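Local coordinates for protein putative enoyl-CoA hydratase (Streptomyces avermitilis, PDB 3GKB) that is probably an enoyl-CoA hydratase of the crotonase-like family, acting on acyl-CoA thioesters, though its substrate is not established, at residues A168-L173 with A184-I189; S52-V57 with N208-P213; I22-P27 with E64-H69. One frame throughout, in Å; residues are numbered along the deposited sequence.

Contact 1: A168-L173 with A184-I189; sequences ALEVVL and ASYGWI
E170 and Y186 show how two neighbouring helices can share one polar link where their side chains meet. On helix 165-174, E170 runs out extended, its CG anti to the backbone N (chi1 178°), and meets the tyrosine at about a right angle. Y186 OH donates to E170 OE1 over 2.7 Å, arriving on the syn side and 18° out of the carboxylate plane. One residue on, V171 adds the apolar half: its CG1 comes to 3.4 Å from W188 CH2 and lies obliquely to the indole, while CG2 sits more loosely at the edge of the Y186 ring, 4.5 Å from CD2. Between Y186 and W188, G187, with positive phi, is the C-prime residue of a Schellman motif that ends helix 180-186, and W188 follows as the chain leaves the helix. A phenylalanine in place of Y186 would probably keep the ring packing but leave E170 OE1 without its hydroxyl donor at a buried site. The carboxylate also meets R191 and N190 of the second subunit, and R191 bonds to Y186 OH as well. The buried acid is therefore probably held as an anion, tying the helix pair to the trimer interface.

Contact 2: S52-V57 with N208-P213; sequences SVRVIV and NIAALP
R54 and A210 illustrate how an arginine can take a backbone carbonyl near the C-terminal end of a helix side-on. Both NE and NH2 of R54 bond to the single acceptor A210 O, NE at 3.0 Å and NH2 equally 3.0 Å from it, so the oxygen sits at the edge of the guanidinium and close to its plane. The two bonds differ in how they use the carbonyl. NE lies in the carbonyl plane on a lone pair, whereas NH2 stands 42° above that plane. Neither is straight, with an N-H...O angle of 142° at NE, as expected when two donors converge on one atom. The arginine chain runs straight out through CG and CD, then bends at chi3 (-64°) to turn this edge toward the helix.

Beside the polar grip, V55 makes the apolar contact. Its CG2 branch meets I209 CG2 at 3.7 Å, the two side chains crossing at about a right angle, and lies 4.0 Å from A210 CB. The small A210 side chain is consistent with the close approach here, R54 CA lying 5.7 Å from A210 CA just before the strand begins.

Further out, V55 also packs on A206 of helix 195-210 and on I110 of the next strand, while V19 covers A210. Backbone bonds from R54 and V55 to G18, and from R54 to V108, fix the arginine's starting point. I209 continues outward onto L173 of the third subunit. Chemically, two N-H groups of one guanidinium converge on a single carbonyl, and a positive charge placed against the C-terminal end of helix 195-210 would probably be favourable to the helix dipole.

Contact 3: I22-P27 with E64-H69; sequences IILDNP and EFFLAH
The bend that follows strand 55-60 in the crotonase fold is packed here against the end of strand 19-24, where L24 brings one methyl against both F66 and L67. That methyl, CD1, lies over a face of the F66 ring in a CH-pi contact, 4.1 Å from the centroid and 28° off the ring normal. Its closest ring atom is F66 CZ at 3.7 Å, which places it toward the far end of the ring. F66 starts off away from the strand, but with CG anti to the backbone N (chi1 177°) its ring comes back to present a face to the leucine. L67 approaches at about a right angle, and its CG stands 4.0 Å from the same L24 CD1. The chain turns a corner at F66, and both F66 and L67 reach the same methyl. Polar support comes from N30, whose ND2 bonds to both L24 O and F66 O, joining the backbones that carry these side chains. M36 backs L67, and S60 touches F66. In crotonase-like enzymes the loop corresponding to the one after strand 55-60 commonly supplies a backbone N-H to the oxyanion hole; by analogy, this packing probably belongs to that part of the fold.

Contacts 2 and 3 belong to one sheet, since strands 55-60 and 19-24 are neighbours in it. They meet directly: V57 O lies 2.8 Å from I22 N, a probable hydrogen bond, and I56 CG2 packs on I22 CD1 at 3.6 Å, although their centres are 24 Å apart. Their segments alternate along the chain. Contact 1 stands apart, about 10 Å from contact 3 and about 13 Å from contact 2 between nearest atoms, across the chain's centre from contact 3. Contacts 1 and 2 reach the third subunit; contact 3 lies within one chain and includes part of the loop that in relatives supplies one oxyanion-hole N-H.

Contact 1: A168-L173 with A184-I189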
# COMPACT_ATOMS: atom_id res chain seq x y z
N ALA B 168 10.23 0.63 2.52
CA ALA B 168 11.03 -0.36 3.21
C ALA B 168 12.50 0.05 3.23
O ALA B 168 13.16 -0.05 4.26
CB ALA B 168 10.86 -1.75 2.58
N LEU B 169 13.02 0.50 2.08
CA LEU B 169 14.42 0.94 2.00
C LEU B 169 14.63 2.18 2.85
O LEU B 169 15.65 2.33 3.52
CB LEU B 169 14.80 1.26 0.56
CG LEU B 169 15.16 0.07 -0.32
CD1 LEU B 169 15.24 0.59 -1.75
CD2 LEU B 169 16.51 -0.61 0.13
N GLU B 170 13.65 3.10 2.81
CA GLU B 170 13.70 4.26 3.67
C GLU B 170 13.77 3.82 5.15
O GLU B 170 14.62 4.30 5.90
CB GLU B 170 12.49 5.17 3.45
CG GLU B 170 12.49 6.41 4.38
CD GLU B 170 11.14 7.15 4.40
OE1 GLU B 170 10.18 6.74 3.70
OE2 GLU B 170 11.03 8.11 5.17
N VAL B 171 12.87 2.94 5.57
CA VAL B 171 12.85 2.54 7.00
C VAL B 171 14.19 1.92 7.38
O VAL B 171 14.78 2.27 8.40
CB VAL B 171 11.66 1.62 7.34
CG1 VAL B 171 11.82 0.95 8.72
CG2 VAL B 171 10.35 2.42 7.28
N VAL B 172 14.66 0.98 6.57
CA VAL B 172 15.87 0.23 6.88
C VAL B 172 17.15 1.10 6.86
O VAL B 172 17.98 1.00 7.77
CB VAL B 172 15.98 -0.98 5.93
CG1 VAL B 172 17.35 -1.62 5.99
CG2 VAL B 172 14.83 -2.00 6.29
N LEU B 173 17.27 1.97 5.87
CA LEU B 173 18.52 2.71 5.68
C LEU B 173 18.56 4.01 6.46
O LEU B 173 19.61 4.39 6.95
CB LEU B 173 18.81 2.90 4.18
CG LEU B 173 19.19 1.62 3.43
CD1 LEU B 173 19.35 1.89 1.94
CD2 LEU B 173 20.50 0.95 3.97
N ALA B 184 1.54 4.04 10.87
CA ALA B 184 0.19 3.74 10.36
C ALA B 184 -0.05 4.27 8.94
O ALA B 184 -0.59 3.54 8.10
CB ALA B 184 -0.91 4.27 11.32
N SER B 185 0.34 5.50 8.64
CA SER B 185 0.11 5.99 7.28
C SER B 185 0.88 5.14 6.25
O SER B 185 0.39 4.93 5.15
CB SER B 185 0.39 7.49 7.12
OG SER B 185 1.75 7.74 7.23
N TYR B 186 2.06 4.62 6.62
CA TYR B 186 2.85 3.72 5.78
C TYR B 186 2.23 2.31 5.66
O TYR B 186 2.45 1.62 4.68
CB TYR B 186 4.29 3.60 6.31
CG TYR B 186 5.25 4.71 5.90
CD1 TYR B 186 4.81 6.00 5.56
CD2 TYR B 186 6.61 4.48 5.88
CE1 TYR B 186 5.70 6.97 5.20
CE2 TYR B 186 7.50 5.45 5.52
CZ TYR B 186 7.04 6.70 5.17
OH TYR B 186 7.94 7.68 4.78
N GLY B 187 1.47 1.89 6.67
CA GLY B 187 0.86 0.59 6.69
C GLY B 187 1.70 -0.44 7.45
O GLY B 187 1.37 -1.63 7.42
N TRP B 188 2.73 0.03 8.16
CA TRP B 188 3.61 -0.83 9.00
C TRP B 188 2.82 -1.39 10.18
O TRP B 188 3.03 -2.54 10.61
CB TRP B 188 4.77 0.01 9.50
CG TRP B 188 5.99 -0.71 10.00
CD1 TRP B 188 6.17 -2.06 10.15
CD2 TRP B 188 7.20 -0.09 10.44
NE1 TRP B 188 7.44 -2.31 10.64
CE2 TRP B 188 8.09 -1.12 10.80
CE3 TRP B 188 7.63 1.23 10.52
CZ2 TRP B 188 9.39 -0.86 11.25
CZ3 TRP B 188 8.92 1.48 10.98
CH2 TRP B 188 9.77 0.44 11.35
N ILE B 189 1.89 -0.59 10.68
CA ILE B 189 0.92 -1.05 11.68
C ILE B 189 -0.48 -0.71 11.20
O ILE B 189 -0.66 0.04 10.23
CB ILE B 189 1.15 -0.41 13.07
CG1 ILE B 189 0.95 1.12 12.98
CG2 ILE B 189 2.51 -0.77 13.60
CD1 ILE B 189 1.14 1.86 14.31

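Contact 2: S52-V57 with N208-P213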
# COMPACT_ATOMS: atom_id res chain seq x y z
N SER B 52 -9.49 -23.66 23.55
CA SER B 52 -10.19 -22.65 24.35
C SER B 52 -9.75 -21.20 24.08
O SER B 52 -10.40 -20.28 24.57
CB SER B 52 -10.07 -22.96 25.84
OG SER B 52 -8.79 -22.60 26.39
N VAL B 53 -8.70 -21.01 23.29
CA VAL B 53 -8.13 -19.68 23.03
C VAL B 53 -8.23 -19.37 21.55
O VAL B 53 -7.80 -20.14 20.71
CB VAL B 53 -6.68 -19.60 23.50
CG1 VAL B 53 -6.07 -18.21 23.13
CG2 VAL B 53 -6.61 -19.81 25.03
N ARG B 54 -8.85 -18.22 21.26
CA ARG B 54 -9.09 -17.79 19.88
C ARG B 54 -8.31 -16.52 19.46
O ARG B 54 -8.14 -16.25 18.27
CB ARG B 54 -10.59 -17.63 19.66
CG ARG B 54 -11.36 -18.96 19.82
CD ARG B 54 -12.83 -18.81 19.61
NE ARG B 54 -13.45 -17.95 20.61
CZ ARG B 54 -13.80 -18.33 21.84
NH1 ARG B 54 -13.57 -19.58 22.26
NH2 ARG B 54 -14.35 -17.46 22.68
N VAL B 55 -7.88 -15.73 20.44
CA VAL B 55 -7.19 -14.45 20.20
C VAL B 55 -6.04 -14.40 21.16
O VAL B 55 -6.17 -14.84 22.32
CB VAL B 55 -8.13 -13.22 20.43
CG1 VAL B 55 -7.37 -11.90 20.26
CG2 VAL B 55 -9.36 -13.30 19.47
N ILE B 56 -4.90 -13.86 20.70
CA ILE B 56 -3.74 -13.61 21.58
C ILE B 56 -3.38 -12.12 21.47
O ILE B 56 -3.28 -11.58 20.36
CB ILE B 56 -2.51 -14.44 21.15
CG1 ILE B 56 -2.81 -15.94 21.28
CG2 ILE B 56 -1.27 -14.01 21.95
CD1 ILE B 56 -1.82 -16.86 20.54
N VAL B 57 -3.24 -11.45 22.61
CA VAL B 57 -2.84 -10.04 22.64
C VAL B 57 -1.48 -9.92 23.33
O VAL B 57 -1.32 -10.35 24.48
CB VAL B 57 -3.82 -9.13 23.39
CG1 VAL B 57 -3.33 -7.65 23.30
CG2 VAL B 57 -5.25 -9.24 22.84
N ASN B 208 -14.38 -8.72 20.94
CA ASN B 208 -15.32 -8.82 19.81
C ASN B 208 -14.94 -9.93 18.83
O ASN B 208 -15.82 -10.65 18.34
CB ASN B 208 -15.45 -7.48 19.07
CG ASN B 208 -16.35 -6.49 19.81
OD1 ASN B 208 -16.85 -6.77 20.88
ND2 ASN B 208 -16.53 -5.30 19.22
N ILE B 209 -13.64 -10.09 18.56
CA ILE B 209 -13.18 -11.16 17.73
C ILE B 209 -13.36 -12.51 18.42
O ILE B 209 -13.80 -13.47 17.78
CB ILE B 209 -11.72 -10.94 17.22
CG1 ILE B 209 -11.67 -9.69 16.32
CG2 ILE B 209 -11.20 -12.20 16.50
CD1 ILE B 209 -10.25 -9.25 15.87
N ALA B 210 -13.03 -12.59 19.71
CA ALA B 210 -13.21 -13.86 20.45
C ALA B 210 -14.70 -14.25 20.56
O ALA B 210 -15.01 -15.43 20.63
CB ALA B 210 -12.58 -13.77 21.84
N ALA B 211 -15.60 -13.28 20.53
CA ALA B 211 -17.05 -13.57 20.60
C ALA B 211 -17.65 -14.07 19.31
O ALA B 211 -18.78 -14.52 19.33
CB ALA B 211 -17.80 -12.36 21.06
N LEU B 212 -16.92 -14.00 18.20
CA LEU B 212 -17.44 -14.46 16.91
C LEU B 212 -17.79 -15.94 16.97
O LEU B 212 -17.15 -16.70 17.71
CB LEU B 212 -16.43 -14.19 15.77
CG LEU B 212 -16.18 -12.71 15.45
CD1 LEU B 212 -15.04 -12.61 14.45
CD2 LEU B 212 -17.45 -11.98 14.96
N PRO B 213 -18.79 -16.37 16.17
CA PRO B 213 -19.21 -17.75 16.18
C PRO B 213 -18.07 -18.68 15.85
O PRO B 213 -17.17 -18.29 15.12
CB PRO B 213 -20.25 -17.78 15.05
CG PRO B 213 -20.84 -16.50 15.10
CD PRO B 213 -19.72 -15.54 15.40

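Contact 3: I22-P27 with E64-H69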
# COMPACT_ATOMS: atom_id res chain seq x y z
N ILE B 22 -0.38 -12.07 26.54
CA ILE B 22 1.02 -12.36 26.78
C ILE B 22 1.68 -11.02 27.08
O ILE B 22 1.68 -10.13 26.25
CB ILE B 22 1.67 -13.07 25.55
CG1 ILE B 22 0.98 -14.43 25.29
CG2 ILE B 22 3.14 -13.25 25.76
CD1 ILE B 22 1.49 -15.15 24.04
N ILE B 23 2.19 -10.89 28.29
CA ILE B 23 2.79 -9.64 28.74
C ILE B 23 4.29 -9.86 28.82
O ILE B 23 4.77 -10.71 29.58
CB ILE B 23 2.27 -9.22 30.15
CG1 ILE B 23 0.73 -9.11 30.14
CG2 ILE B 23 2.93 -7.89 30.57
CD1 ILE B 23 0.08 -8.99 31.53
N LEU B 24 5.02 -9.07 28.04
CA LEU B 24 6.45 -9.19 27.91
C LEU B 24 7.12 -8.36 29.02
O LEU B 24 6.79 -7.20 29.21
CB LEU B 24 6.89 -8.71 26.51
CG LEU B 24 6.21 -9.46 25.34
CD1 LEU B 24 6.18 -8.61 24.06
CD2 LEU B 24 6.92 -10.75 25.07
N ASP B 25 8.01 -9.01 29.79
CA ASP B 25 8.57 -8.42 31.02
C ASP B 25 9.96 -8.98 31.29
O ASP B 25 10.12 -10.04 31.94
CB ASP B 25 7.63 -8.65 32.20
CG ASP B 25 7.98 -7.82 33.45
OD1 ASP B 25 9.00 -7.10 33.46
OD2 ASP B 25 7.18 -7.86 34.43
N ASN B 26 10.97 -8.32 30.71
CA ASN B 26 12.36 -8.74 30.81
C ASN B 26 13.23 -7.53 31.09
O ASN B 26 13.87 -6.98 30.20
CB ASN B 26 12.81 -9.45 29.52
CG ASN B 26 14.20 -9.96 29.60
OD1 ASN B 26 14.62 -10.45 30.65
ND2 ASN B 26 14.93 -9.91 28.49
N PRO B 27 13.27 -7.10 32.36
CA PRO B 27 14.05 -5.92 32.74
C PRO B 27 15.52 -5.98 32.32
O PRO B 27 16.09 -7.06 32.23
CB PRO B 27 13.94 -5.91 34.26
CG PRO B 27 12.74 -6.62 34.57
CD PRO B 27 12.57 -7.67 33.52
N GLU B 64 8.51 2.04 28.90
CA GLU B 64 9.07 2.77 27.75
C GLU B 64 9.29 1.91 26.50
O GLU B 64 9.23 2.43 25.36
CB GLU B 64 10.40 3.40 28.17
CG GLU B 64 10.99 4.23 27.05
CD GLU B 64 12.02 5.25 27.51
OE1 GLU B 64 12.36 5.26 28.72
OE2 GLU B 64 12.45 6.03 26.62
N PHE B 65 9.56 0.62 26.72
CA PHE B 65 9.91 -0.33 25.62
C PHE B 65 8.92 -1.48 25.51
O PHE B 65 8.56 -2.10 26.50
CB PHE B 65 11.33 -0.87 25.83
CG PHE B 65 12.33 0.22 25.97
CD1 PHE B 65 12.73 0.94 24.85
CD2 PHE B 65 12.77 0.60 27.21
CE1 PHE B 65 13.60 2.00 24.98
CE2 PHE B 65 13.61 1.67 27.35
CZ PHE B 65 14.03 2.37 26.25
N PHE B 66 8.48 -1.75 24.28
CA PHE B 66 7.71 -2.96 23.99
C PHE B 66 8.69 -4.12 23.95
O PHE B 66 8.64 -5.03 24.80
CB PHE B 66 6.95 -2.79 22.67
CG PHE B 66 6.19 -4.00 22.26
CD1 PHE B 66 4.92 -4.27 22.78
CD2 PHE B 66 6.75 -4.92 21.37
CE1 PHE B 66 4.24 -5.39 22.39
CE2 PHE B 66 6.05 -6.06 21.00
CZ PHE B 66 4.81 -6.29 21.51
N LEU B 67 9.62 -4.05 22.99
CA LEU B 67 10.77 -4.96 22.88
C LEU B 67 11.92 -4.15 22.30
O LEU B 67 11.79 -3.61 21.24
CB LEU B 67 10.50 -6.15 21.98
CG LEU B 67 9.57 -7.24 22.52
CD1 LEU B 67 9.23 -8.25 21.37
CD2 LEU B 67 10.16 -7.95 23.78
N ALA B 68 13.00 -4.02 23.04
CA ALA B 68 14.07 -3.09 22.69
C ALA B 68 14.70 -3.42 21.35
O ALA B 68 14.87 -2.55 20.51
CB ALA B 68 15.12 -3.09 23.76
N HIS B 69 15.04 -4.70 21.19
CA HIS B 69 15.79 -5.30 20.08
C HIS B 69 16.37 -6.62 20.60
O HIS B 69 16.20 -6.94 21.77
CB HIS B 69 16.90 -4.38 19.51
CG HIS B 69 17.86 -3.88 20.54
ND1 HIS B 69 18.83 -4.68 21.12
CD2 HIS B 69 17.97 -2.67 21.15
CE1 HIS B 69 19.51 -3.98 22.00
NE2 HIS B 69 18.99 -2.76 22.06